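Local coordinates for TraM protein (Plasmid R64, PDB 3WZ3) that is of unknown biochemical function but is probably a component of a type IVB secretion inner-membrane complex, represented here by its periplasmic part, at residues V76-G81 with F89-Y94; V113-I118 with Q134-N139. One frame throughout, in Å; residues are numbered along the deposited sequence. Where two conformers were deposited one is given.

Contact 1 of 2, residues V76-G81 with F89-Y94; sequences VLVRQG and FWTFQY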
ATOM      1  N   VAL A  76     -12.559  -0.959   5.553  1.00  6.13           N
ATOM      2  CA  VAL A  76     -13.591  -0.069   6.082  1.00  6.13           C
ATOM      3  C   VAL A  76     -13.093   1.370   6.174  1.00  7.27           C
ATOM      4  O   VAL A  76     -11.892   1.625   6.388  1.00  6.72           O
ATOM      5  CB  VAL A  76     -14.108  -0.492   7.473  1.00 12.99           C
ATOM      6  CG1 VAL A  76     -14.775  -1.876   7.397  1.00 14.91           C
ATOM      7  CG2 VAL A  76     -12.997  -0.463   8.468  1.00 11.70           C
ATOM      8  N   LEU A  77     -14.012   2.314   6.015  1.00  7.26           N
ATOM      9  CA  LEU A  77     -13.735   3.712   6.298  1.00  5.98           C
ATOM     10  C   LEU A  77     -13.712   3.966   7.800  1.00  6.67           C
ATOM     11  O   LEU A  77     -14.674   3.627   8.517  1.00  8.77           O
ATOM     12  CB  LEU A  77     -14.797   4.617   5.656  1.00  6.59           C
ATOM     13  CG  LEU A  77     -14.522   6.103   5.880  1.00  6.48           C
ATOM     14  CD1 LEU A  77     -13.447   6.597   4.927  1.00  8.14           C
ATOM     15  CD2 LEU A  77     -15.813   6.932   5.689  1.00 11.18           C
ATOM     16  N   VAL A  78     -12.614   4.523   8.290  1.00  4.75           N
ATOM     17  CA  VAL A  78     -12.524   4.954   9.683  1.00  6.25           C
ATOM     18  C   VAL A  78     -13.163   6.338   9.825  1.00  7.11           C
ATOM     19  O   VAL A  78     -14.080   6.524  10.629  1.00  8.37           O
ATOM     20  CB  VAL A  78     -11.081   5.018  10.147  1.00  6.16           C
ATOM     21  CG1 VAL A  78     -11.042   5.381  11.625  1.00  9.74           C
ATOM     22  CG2 VAL A  78     -10.409   3.671   9.924  1.00  7.05           C
ATOM     23  N   ARG A  79     -12.710   7.293   9.019  1.00  6.10           N
ATOM     24  CA  ARG A  79     -13.204   8.663   9.063  1.00  5.33           C
ATOM     25  C   ARG A  79     -12.845   9.367   7.769  1.00  5.39           C
ATOM     26  O   ARG A  79     -12.017   8.881   6.979  1.00  6.48           O
ATOM     27  CB  ARG A  79     -12.591   9.421  10.237  1.00  8.17           C
ATOM     28  CG  ARG A  79     -11.121   9.774  10.017  1.00  9.18           C
ATOM     29  CD  ARG A  79     -10.522  10.572  11.171  1.00 10.76           C
ATOM     30  NE  ARG A  79     -10.669   9.840  12.422  1.00 10.69           N
ATOM     31  CZ  ARG A  79      -9.816   8.916  12.850  1.00 13.12           C
ATOM     32  NH1 ARG A  79      -8.718   8.641  12.147  1.00 13.35           N
ATOM     33  NH2 ARG A  79     -10.043   8.280  13.987  1.00 12.51           N
ATOM     34  N   GLN A  80     -13.484  10.501   7.536  1.00  5.34           N
ATOM     35  CA  GLN A  80     -13.172  11.339   6.397  1.00  5.14           C
ATOM     36  C   GLN A  80     -13.401  12.770   6.808  1.00  6.71           C
ATOM     37  O   GLN A  80     -14.023  13.034   7.843  1.00  9.28           O
ATOM     38  CB  GLN A  80     -14.030  10.986   5.190  1.00  7.05           C
ATOM     39  CG  GLN A  80     -15.549  11.153   5.406  1.00  8.21           C
ATOM     40  CD  GLN A  80     -16.311  10.795   4.148  1.00 10.08           C
ATOM     41  OE1 GLN A  80     -15.964  11.252   3.062  1.00  9.56           O
ATOM     42  NE2 GLN A  80     -17.315   9.928   4.272  1.00 17.28           N
ATOM     43  N   GLY A  81     -12.891  13.696   6.015  1.00  5.92           N
ATOM     44  CA  GLY A  81     -12.980  15.098   6.382  1.00  6.92           C
ATOM     45  C   GLY A  81     -12.084  15.924   5.507  1.00  7.82           C
ATOM     46  O   GLY A  81     -11.637  15.456   4.444  1.00  6.75           O
ATOM     47  N   PHE A  89      -9.998  14.228   2.470  1.00  5.40           N
ATOM     48  CA  PHE A  89      -9.260  12.985   2.705  1.00  5.53           C
ATOM     49  C   PHE A  89     -10.196  11.928   3.270  1.00  5.10           C
ATOM     50  O   PHE A  89     -11.270  12.230   3.831  1.00  4.93           O
ATOM     51  CB  PHE A  89      -8.092  13.199   3.674  1.00  6.65           C
ATOM     52  CG  PHE A  89      -8.530  13.378   5.106  1.00  6.57           C
ATOM     53  CD1 PHE A  89      -8.696  12.279   5.932  1.00  8.46           C
ATOM     54  CD2 PHE A  89      -8.801  14.655   5.610  1.00 10.60           C
ATOM     55  CE1 PHE A  89      -9.134  12.437   7.255  1.00  9.68           C
ATOM     56  CE2 PHE A  89      -9.219  14.818   6.934  1.00 10.86           C
ATOM     57  CZ  PHE A  89      -9.389  13.711   7.744  1.00 11.09           C
ATOM     58  N   TRP A  90      -9.768  10.678   3.117  1.00  4.96           N
ATOM     59  CA  TRP A  90     -10.448   9.529   3.689  1.00  4.52           C
ATOM     60  C   TRP A  90      -9.386   8.664   4.361  1.00  5.98           C
ATOM     61  O   TRP A  90      -8.293   8.475   3.805  1.00  6.08           O
ATOM     62  CB  TRP A  90     -11.093   8.651   2.625  1.00  4.94           C
ATOM     63  CG  TRP A  90     -12.033   9.288   1.661  1.00  3.86           C
ATOM     64  CD1 TRP A  90     -13.412   9.278   1.724  1.00  6.13           C
ATOM     65  CD2 TRP A  90     -11.699   9.954   0.434  1.00  5.44           C
ATOM     66  NE1 TRP A  90     -13.940   9.912   0.612  1.00  6.68           N
ATOM     67  CE2 TRP A  90     -12.903  10.335  -0.181  1.00  5.87           C
ATOM     68  CE3 TRP A  90     -10.492  10.276  -0.199  1.00  6.17           C
ATOM     69  CZ2 TRP A  90     -12.939  10.997  -1.395  1.00  6.54           C
ATOM     70  CZ3 TRP A  90     -10.538  10.945  -1.408  1.00  6.33           C
ATOM     71  CH2 TRP A  90     -11.754  11.297  -1.991  1.00  7.77           C
ATOM     72  N   THR A  91      -9.688   8.132   5.540  1.00  4.15           N
ATOM     73  CA  THR A  91      -8.811   7.165   6.204  1.00  4.10           C
ATOM     74  C   THR A  91      -9.507   5.812   6.256  1.00  4.15           C
ATOM     75  O   THR A  91     -10.618   5.693   6.786  1.00  5.54           O
ATOM     76  CB  THR A  91      -8.464   7.641   7.617  1.00  5.15           C
ATOM     77  OG1 THR A  91      -7.752   8.885   7.550  1.00  7.22           O
ATOM     78  CG2 THR A  91      -7.621   6.590   8.364  1.00  7.16           C
ATOM     79  N   PHE A  92      -8.841   4.789   5.721  1.00  4.81           N
ATOM     80  CA  PHE A  92      -9.358   3.430   5.656  1.00  4.46           C
ATOM     81  C   PHE A  92      -8.452   2.484   6.412  1.00  4.53           C
ATOM     82  O   PHE A  92      -7.256   2.726   6.551  1.00  5.71           O
ATOM     83  CB  PHE A  92      -9.411   2.925   4.199  1.00  5.25           C
ATOM     84  CG  PHE A  92     -10.378   3.677   3.316  1.00  5.34           C
ATOM     85  CD1 PHE A  92     -11.728   3.365   3.309  1.00  6.10           C
ATOM     86  CD2 PHE A  92      -9.930   4.688   2.497  1.00  5.59           C
ATOM     87  CE1 PHE A  92     -12.615   4.067   2.487  1.00  9.40           C
ATOM     88  CE2 PHE A  92     -10.799   5.380   1.686  1.00  7.44           C
ATOM     89  CZ  PHE A  92     -12.143   5.075   1.687  1.00  7.39           C
ATOM     90  N   GLN A  93      -8.999   1.360   6.843  1.00  4.72           N
ATOM     91  CA  GLN A  93      -8.185   0.252   7.330  1.00  5.00           C
ATOM     92  C   GLN A  93      -8.543  -1.019   6.588  1.00  4.54           C
ATOM     93  O   GLN A  93      -9.718  -1.282   6.333  1.00  5.23           O
ATOM     94  CB  GLN A  93      -8.356   0.067   8.845  1.00  4.87           C
ATOM     95  CG  GLN A  93      -7.556   1.093   9.670  1.00  4.94           C
ATOM     96  CD  GLN A  93      -7.728   0.917  11.153  1.00  7.11           C
ATOM     97  OE1 GLN A  93      -8.444   0.021  11.593  1.00 12.14           O
ATOM     98  NE2 GLN A  93      -7.108   1.792  11.936  1.00  6.99           N
ATOM     99  N   TYR A  94      -7.524  -1.793   6.214  1.00  5.03           N
ATOM    100  CA  TYR A  94      -7.708  -3.046   5.484  1.00  4.46           C
ATOM    101  C   TYR A  94      -6.887  -4.157   6.120  1.00  6.75           C
ATOM    102  O   TYR A  94      -5.713  -3.960   6.385  1.00  5.88           O
ATOM    103  CB  TYR A  94      -7.175  -2.919   4.045  1.00  6.31           C
ATOM    104  CG  TYR A  94      -7.677  -1.773   3.203  1.00  5.53           C
ATOM    105  CD1 TYR A  94      -7.105  -0.519   3.324  1.00  4.11           C
ATOM    106  CD2 TYR A  94      -8.648  -1.969   2.211  1.00  6.48           C
ATOM    107  CE1 TYR A  94      -7.507   0.539   2.520  1.00  5.61           C
ATOM    108  CE2 TYR A  94      -9.045  -0.920   1.392  1.00  6.75           C
ATOM    109  CZ  TYR A  94      -8.475   0.322   1.565  1.00  4.93           C
ATOM    110  OH  TYR A  94      -8.862   1.376   0.759  1.00  6.35           O
TER
HETATM  111  O   HOH W   1      -7.351   9.989   9.990  1.00 13.08           O
HETATM  112  O   HOH W   2     -16.705  10.991   0.531  1.00 12.65           O

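Contact 2 of 2, residues V113-I118 with Q134-N139; sequences VFEITI and QMISRN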
ATOM      1  N   VAL A 113      -3.127  -5.219   9.816  1.00  7.19           N
ATOM      2  CA  VAL A 113      -4.156  -4.287   9.383  1.00  6.88           C
ATOM      3  C   VAL A 113      -3.422  -3.035   8.924  1.00  6.18           C
ATOM      4  O   VAL A 113      -2.707  -2.406   9.703  1.00  8.20           O
ATOM      5  CB  VAL A 113      -5.170  -3.939  10.507  1.00  7.26           C
ATOM      6  CG1 VAL A 113      -6.146  -2.898  10.012  1.00  8.53           C
ATOM      7  CG2 VAL A 113      -5.934  -5.195  10.927  1.00 11.90           C
ATOM      8  N   PHE A 114      -3.587  -2.673   7.656  1.00  5.17           N
ATOM      9  CA  PHE A 114      -3.008  -1.430   7.158  1.00  6.23           C
ATOM     10  C   PHE A 114      -3.958  -0.253   7.230  1.00  5.92           C
ATOM     11  O   PHE A 114      -5.107  -0.355   6.797  1.00  8.37           O
ATOM     12  CB  PHE A 114      -2.566  -1.588   5.710  1.00  7.93           C
ATOM     13  CG  PHE A 114      -1.203  -2.183   5.559  1.00  7.22           C
ATOM     14  CD1 PHE A 114      -0.987  -3.529   5.792  1.00  8.93           C
ATOM     15  CD2 PHE A 114      -0.132  -1.390   5.196  1.00 10.83           C
ATOM     16  CE1 PHE A 114       0.274  -4.081   5.650  1.00 10.78           C
ATOM     17  CE2 PHE A 114       1.144  -1.930   5.061  1.00 13.91           C
ATOM     18  CZ  PHE A 114       1.345  -3.279   5.293  1.00 15.38           C
ATOM     19  N   GLU A 115      -3.477   0.850   7.763  1.00  5.56           N
ATOM     20  CA  GLU A 115      -4.232   2.104   7.724  1.00  5.93           C
ATOM     21  C   GLU A 115      -3.660   2.969   6.614  1.00  6.03           C
ATOM     22  O   GLU A 115      -2.442   3.154   6.531  1.00  6.52           O
ATOM     23  CB  GLU A 115      -4.170   2.828   9.062  1.00  5.43           C
ATOM     24  CG  GLU A 115      -4.976   4.116   9.062  1.00  8.20           C
ATOM     25  CD  GLU A 115      -4.874   4.822  10.367  1.00 10.74           C
ATOM     26  OE1 GLU A 115      -4.565   6.037  10.374  1.00 12.45           O
ATOM     27  OE2 GLU A 115      -5.072   4.155  11.406  1.00 12.27           O
ATOM     28  N   ILE A 116      -4.541   3.481   5.767  1.00  5.52           N
ATOM     29  CA  ILE A 116      -4.202   4.256   4.592  1.00  5.68           C
ATOM     30  C   ILE A 116      -5.014   5.547   4.632  1.00  6.97           C
ATOM     31  O   ILE A 116      -6.241   5.489   4.748  1.00  8.64           O
ATOM     32  CB  ILE A 116      -4.635   3.456   3.327  1.00 10.45           C
ATOM     33  CG1 ILE A 116      -3.927   2.098   3.298  1.00 15.89           C
ATOM     34  CG2 ILE A 116      -4.377   4.250   2.055  1.00 15.81           C
ATOM     35  CD1 ILE A 116      -2.485   2.247   3.186  1.00 14.84           C
ATOM     36  N   THR A 117      -4.365   6.704   4.570  1.00  4.83           N
ATOM     37  CA  THR A 117      -5.085   7.954   4.370  1.00  3.77           C
ATOM     38  C   THR A 117      -4.848   8.433   2.944  1.00  4.59           C
ATOM     39  O   THR A 117      -3.692   8.599   2.511  1.00  5.26           O
ATOM     40  CB  THR A 117      -4.711   9.048   5.363  1.00  5.27           C
ATOM     41  OG1 THR A 117      -5.104   8.649   6.686  1.00  7.92           O
ATOM     42  CG2 THR A 117      -5.480  10.322   5.037  1.00  6.57           C
ATOM     43  N   ILE A 118      -5.943   8.615   2.221  1.00  4.61           N
ATOM     44  CA  ILE A 118      -5.940   9.040   0.830  1.00  3.97           C
ATOM     45  C   ILE A 118      -6.411  10.478   0.793  1.00  6.05           C
ATOM     46  O   ILE A 118      -7.421  10.821   1.428  1.00  6.96           O
ATOM     47  CB  ILE A 118      -6.888   8.169   0.005  1.00  4.45           C
ATOM     48  CG1 ILE A 118      -6.364   6.739  -0.031  1.00  7.32           C
ATOM     49  CG2 ILE A 118      -7.025   8.724  -1.425  1.00  6.40           C
ATOM     50  CD1 ILE A 118      -7.365   5.723  -0.544  1.00  7.04           C
ATOM     51  N   GLN A 134      -0.487   8.786   3.801  1.00  5.08           N
ATOM     52  CA  GLN A 134       0.006   8.093   4.992  1.00  4.79           C
ATOM     53  C   GLN A 134      -0.343   6.627   4.919  1.00  6.74           C
ATOM     54  O   GLN A 134      -1.458   6.282   4.546  1.00  5.13           O
ATOM     55  CB  GLN A 134      -0.573   8.695   6.277  1.00  7.22           C
ATOM     56  CG  GLN A 134       0.124   8.153   7.535  1.00  8.49           C
ATOM     57  CD  GLN A 134      -0.264   8.887   8.790  1.00 13.12           C
ATOM     58  OE1 GLN A 134       0.593   9.367   9.536  1.00 19.56           O
ATOM     59  NE2 GLN A 134      -1.548   8.963   9.047  1.00 10.35           N
HETATM   60  N   MSE A 135       0.627   5.776   5.258  1.00  5.94           N
HETATM   61  CA  MSE A 135       0.453   4.321   5.299  1.00  6.26           C
HETATM   62  C   MSE A 135       1.067   3.818   6.591  1.00  7.91           C
HETATM   63  O   MSE A 135       2.236   4.114   6.885  1.00  8.84           O
HETATM   64  CB  MSE A 135       1.146   3.634   4.125  1.00  7.25           C
HETATM   65  CG  MSE A 135       1.078   2.129   4.208  1.00  8.63           C
HETATM   66 SE   MSE A 135       1.730   1.232   2.573  1.00 18.04          SE
HETATM   67  CE  MSE A 135       0.117   1.218   1.499  1.00 15.77           C
ATOM     68  N   ILE A 136       0.273   3.100   7.378  1.00  8.66           N
ATOM     69  CA  ILE A 136       0.722   2.593   8.673  1.00  9.19           C
ATOM     70  C   ILE A 136       0.351   1.132   8.769  1.00  9.84           C
ATOM     71  O   ILE A 136      -0.817   0.774   8.629  1.00 10.55           O
ATOM     72  CB  ILE A 136       0.029   3.296   9.839  1.00 10.15           C
ATOM     73  CG1 ILE A 136       0.326   4.798   9.827  1.00 10.91           C
ATOM     74  CG2 ILE A 136       0.464   2.668  11.170  1.00 11.39           C
ATOM     75  CD1 ILE A 136      -0.593   5.609  10.717  1.00 15.09           C
ATOM     76  N   SER A 137       1.343   0.281   8.989  1.00 12.40           N
ATOM     77  CA  SER A 137       1.127  -1.141   9.163  1.00 16.28           C
ATOM     78  C   SER A 137       0.984  -1.450  10.640  1.00 18.51           C
ATOM     79  O   SER A 137       1.793  -1.012  11.463  1.00 27.08           O
ATOM     80  CB  SER A 137       2.321  -1.935   8.596  1.00 17.29           C
ATOM     81  OG  SER A 137       2.155  -3.344   8.791  1.00 17.63           O
ATOM     82  N   ARG A 138      -0.044  -2.206  10.993  1.00 16.33           N
ATOM     83  CA  ARG A 138      -0.132  -2.704  12.351  0.50 19.06           C
ATOM     84  C   ARG A 138      -0.308  -4.196  12.376  1.00 19.08           C
ATOM     85  O   ARG A 138      -1.047  -4.760  11.584  1.00 16.39           O
ATOM     86  CB  ARG A 138      -1.273  -2.037  13.086  0.50 16.09           C
ATOM     87  CG  ARG A 138      -1.024  -0.582  13.298  0.50 15.12           C
ATOM     88  CD  ARG A 138      -2.300   0.097  13.675  0.50 17.64           C
ATOM     89  NE  ARG A 138      -2.057   1.490  14.010  0.50 14.95           N
ATOM     90  CZ  ARG A 138      -2.745   2.504  13.492  0.50 14.57           C
ATOM     91  NH1 ARG A 138      -3.716   2.262  12.628  0.50  9.45           N
ATOM     92  NH2 ARG A 138      -2.470   3.752  13.851  0.50 11.85           N
ATOM     93  N   ASN A 139       0.427  -4.843  13.275  1.00 21.92           N
ATOM     94  CA  ASN A 139       0.342  -6.288  13.435  1.00 20.28           C
ATOM     95  C   ASN A 139      -1.066  -6.708  13.802  1.00 18.03           C
ATOM     96  O   ASN A 139      -1.735  -6.037  14.577  1.00 23.65           O
ATOM     97  CB  ASN A 139       1.319  -6.758  14.508  1.00 25.18           C
ATOM     98  CG  ASN A 139       2.754  -6.505  14.126  1.00 30.16           C
ATOM     99  OD1 ASN A 139       3.079  -6.397  12.944  1.00 28.51           O
ATOM    100  ND2 ASN A 139       3.627  -6.409  15.122  1.00 35.75           N
TER
HETATM  101  O   HOH W   3      -3.505   7.272   8.196  1.00 11.31           O
HETATM  102  O   HOH W   4      -3.199   6.604  13.174  1.00 24.12           O

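Contact 1 of 2, residues V76-G81 with F89-Y94
Thr91 is met by two successive residues of the partner strand, Val78 and Arg79, which makes a classic bulge in the antiparallel pairing of 76-81 with 89-94. The Thr91 carbonyl O takes the Val78 N-H at 2.8 Å, in the carbonyl plane, while Arg79 N reaches the same oxygen only weakly, at 3.5 Å. In return Thr91 N donates to Arg79 O in a nearly straight bond (174°), and two-way backbone pairs follow at Val76-Gln93 and Gly81-Phe89. Polar side chains meet through water. One molecule accepts from Arg79 NH1, lying in the guanidinium plane, and also binds Thr91 OG1, which is hydrogen-bonded to Thr117 OG1 as well. A second water donates to Gln80 OE1 and accepts from Trp90 NE1; the direct approach of that oxygen to NE1, 3.4 Å, is badly angled, and Trp88 NE1 also binds Gln80 OE1. On the face carrying Leu77 and Phe92, which helix 7-22 packs against, Leu77 CD1 sits over the Phe92 ring, 4.0 Å from its centroid. With CG between backbone N and carbonyl carbon (chi1 74°), the Phe89 ring folds back over Gly81 N. The bulge thus leaves Thr91 O one good and one weak N-H bond, and water bridges side chains that do not bond directly.

Contact 2 of 2, residues V113-I118 with Q134-N139
Glu115 lies diagonally across from Arg138, and their salt bridge spans strands 113-118 and 134-139. In the conformer given, Arg138 NH1 donates to Glu115 OE2 at 2.6 Å, almost straight (172°); the carboxylate oxygen lies in the guanidinium plane, yet is itself met from above the carboxylate plane. The arginine was modelled in two positions, so the bridge may not be permanent. An extended Glu115 chain, CG anti to the backbone N (chi1 -178°), carries the acid out to this meeting, and Gln93 NE2 of the neighbouring strand gives OE2 a second donor. The other oxygen, OE1, accepts from two waters. One of them accepts from Arg138 NH2 in this conformer; the other accepts from Gln134 NE2 and bonds Thr117 OG1, which also pairs with Thr91. Ile136 CG2 lies over the centre of the same guanidinium. These residues share one face of an antiparallel hairpin that closes the four-stranded sheet of this NTF2-clan domain at its 130-139 edge. Backbone bonds link Glu115 with Ile136 both ways. On the face turned to helix 7-22, Ser137 CB covers the Phe114 ring, 4.0 Å from its centroid, while Met135, a selenomethionine, brings CG to the ring edge, 3.9 Å from Phe114 CD2.

In the fold
From the N terminus the chain first runs through four helices, 7-22, 29-35, 42-54 and 57-64, before entering the sheet. Contact 1 then closes the turn between strands 67-82 and 88-101, and contact 2 closes the longer connection between 110-120 and 130-139. The two loops follow in series, neither enclosing nor crossing the other. Strands 88-101 and 110-120, also consecutive, join the hairpins into one antiparallel sheet ordered as in sequence, with 67-82 and 130-139 outermost. Contact centres lie about 10 Å apart, and Tyr94 O probably accepts a hydrogen bond from Phe114 N. Both contacts present side chains to helix 7-22, tying the N-terminal helix to the sheet.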